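Local coordinates for STIL N-terminal domain-containing protein (Trichoplax adhaerens, PDB 5OI9) that probably acts in centriole assembly as a STIL-family protein, of which this chain is the N-terminal domain, at residues Y175-S178 with D179-S182. Numbering follows the deposited sequence.
Sequences YVDS and DEIS
Asp177 OD1 takes two backbone N-H groups from two successive residues of the hairpin turn. Asp179 N lies 2.9 Å from Asp177 OD1 and is taken on that oxygen's anti lone pair; this is an Asx turn. Glu180 N lies 3.0 Å from Asp177 OD1 and meets it nearly along the C-O axis. Asp177 CG sits between its own backbone N and carbonyl carbon (chi1 49°), and this folds the carboxylate back over the turn. Asp177 OD2 points to a water O, 2.8 Å away. The same water is hydrogen-bonded to Tyr175 O and Ser182 OG, so it ties the carboxylate to the Tyr175-Ser182 pair.

Asp177, Ser178 and Asp179 form the loop between strands 167-176 and 180-192. Just past the last bridged pair, Asp177 N donates to Glu180 O at 3.3 Å, a long but straight bond (174°). Tyr175 and Ser182 are an antiparallel hydrogen-bonded pair, with Tyr175 N 2.8 Å from Ser182 O. Val176 and Ile181 are the non-hydrogen-bonded pair. Their side chains lie on the opposite face from Tyr175 and Ser182, with Val176 CG2 4.2 Å from Ile181 CG2. Gln52 of helix 45-61 touches both. Strand 180-192 continues into the sheet through Ile181 backbone bonds to Met333 of strand 322-334.

With an alanine in place of Asp177, the N-H groups of Asp179 and Glu180 would probably lose this acceptor and the turn would be freer to move. The two N-H donors and the water probably stabilise the charge on Asp177, while the nearby Asp179 and Glu180 carboxylates probably oppose it.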
loop_
_atom_site.group_PDB
_atom_site.type_symbol
_atom_site.label_atom_id
_atom_site.label_comp_id
_atom_site.label_asym_id
_atom_site.label_seq_id
_atom_site.Cartn_x
_atom_site.Cartn_y
_atom_site.Cartn_z
ATOM N N TYR A 175 -9.395 -19.744 -21.763
ATOM C CA TYR A 175 -9.723 -20.766 -22.744
ATOM C C TYR A 175 -9.923 -20.095 -24.093
ATOM O O TYR A 175 -10.491 -19.002 -24.173
ATOM C CB TYR A 175 -10.980 -21.546 -22.345
ATOM C CG TYR A 175 -11.227 -22.778 -23.186
ATOM C CD1 TYR A 175 -10.546 -23.963 -22.932
ATOM C CD2 TYR A 175 -12.143 -22.760 -24.230
ATOM C CE1 TYR A 175 -10.766 -25.094 -23.695
ATOM C CE2 TYR A 175 -12.371 -23.889 -25.001
ATOM C CZ TYR A 175 -11.678 -25.051 -24.727
ATOM O OH TYR A 175 -11.899 -26.177 -25.488
ATOM N N VAL A 176 -9.444 -20.750 -25.148
ATOM C CA VAL A 176 -9.595 -20.271 -26.515
ATOM C C VAL A 176 -10.360 -21.321 -27.304
ATOM O O VAL A 176 -9.986 -22.499 -27.305
ATOM C CB VAL A 176 -8.234 -19.982 -27.178
ATOM C CG1 VAL A 176 -8.430 -19.560 -28.628
ATOM C CG2 VAL A 176 -7.490 -18.913 -26.416
ATOM N N ASP A 177 -11.440 -20.897 -27.958
ATOM C CA ASP A 177 -12.117 -21.728 -28.944
ATOM C C ASP A 177 -12.236 -20.947 -30.245
ATOM O O ASP A 177 -11.620 -19.888 -30.390
ATOM C CB ASP A 177 -13.491 -22.181 -28.440
ATOM C CG ASP A 177 -14.314 -21.041 -27.878
ATOM O OD1 ASP A 177 -14.574 -20.067 -28.615
ATOM O OD2 ASP A 177 -14.709 -21.126 -26.696
ATOM N N SER A 178 -13.031 -21.450 -31.192
ATOM C CA SER A 178 -13.122 -20.797 -32.495
ATOM C C SER A 178 -13.770 -19.420 -32.402
ATOM O O SER A 178 -13.507 -18.556 -33.245
ATOM C CB SER A 178 -13.899 -21.680 -33.470
ATOM O OG SER A 178 -13.291 -22.952 -33.602
ATOM N N ASP A 179 -14.605 -19.193 -31.387
ATOM C CA ASP A 179 -15.416 -17.983 -31.318
ATOM C C ASP A 179 -14.775 -16.872 -30.498
ATOM O O ASP A 179 -14.776 -15.712 -30.925
ATOM C CB ASP A 179 -16.791 -18.303 -30.728
ATOM C CG ASP A 179 -17.560 -19.310 -31.552
ATOM O OD1 ASP A 179 -17.357 -19.343 -32.781
ATOM O OD2 ASP A 179 -18.367 -20.066 -30.971
ATOM N N GLU A 180 -14.240 -17.189 -29.323
ATOM C CA GLU A 180 -13.894 -16.150 -28.368
ATOM C C GLU A 180 -12.761 -16.618 -27.470
ATOM O O GLU A 180 -12.420 -17.803 -27.416
ATOM C CB GLU A 180 -15.107 -15.766 -27.515
ATOM C CG GLU A 180 -15.563 -16.892 -26.599
ATOM C CD GLU A 180 -16.932 -16.651 -25.999
ATOM O OE1 GLU A 180 -17.436 -15.513 -26.091
ATOM O OE2 GLU A 180 -17.506 -17.607 -25.436
ATOM N N ILE A 181 -12.188 -15.656 -26.756
ATOM C CA ILE A 181 -11.282 -15.912 -25.646
ATOM C C ILE A 181 -12.048 -15.631 -24.362
ATOM O O ILE A 181 -12.621 -14.547 -24.200
ATOM C CB ILE A 181 -10.021 -15.037 -25.742
ATOM C CG1 ILE A 181 -9.389 -15.161 -27.132
ATOM C CG2 ILE A 181 -9.024 -15.419 -24.658
ATOM C CD1 ILE A 181 -8.366 -14.087 -27.444
ATOM N N SER A 182 -12.088 -16.608 -23.462
ATOM C CA SER A 182 -12.746 -16.457 -22.173
ATOM C C SER A 182 -11.706 -16.526 -21.065
ATOM O O SER A 182 -10.793 -17.354 -21.113
ATOM C CB SER A 182 -13.817 -17.535 -21.965
ATOM O OG SER A 182 -13.241 -18.828 -21.939
HETATM O O HOH W 1 -13.403 -19.475 -24.914
#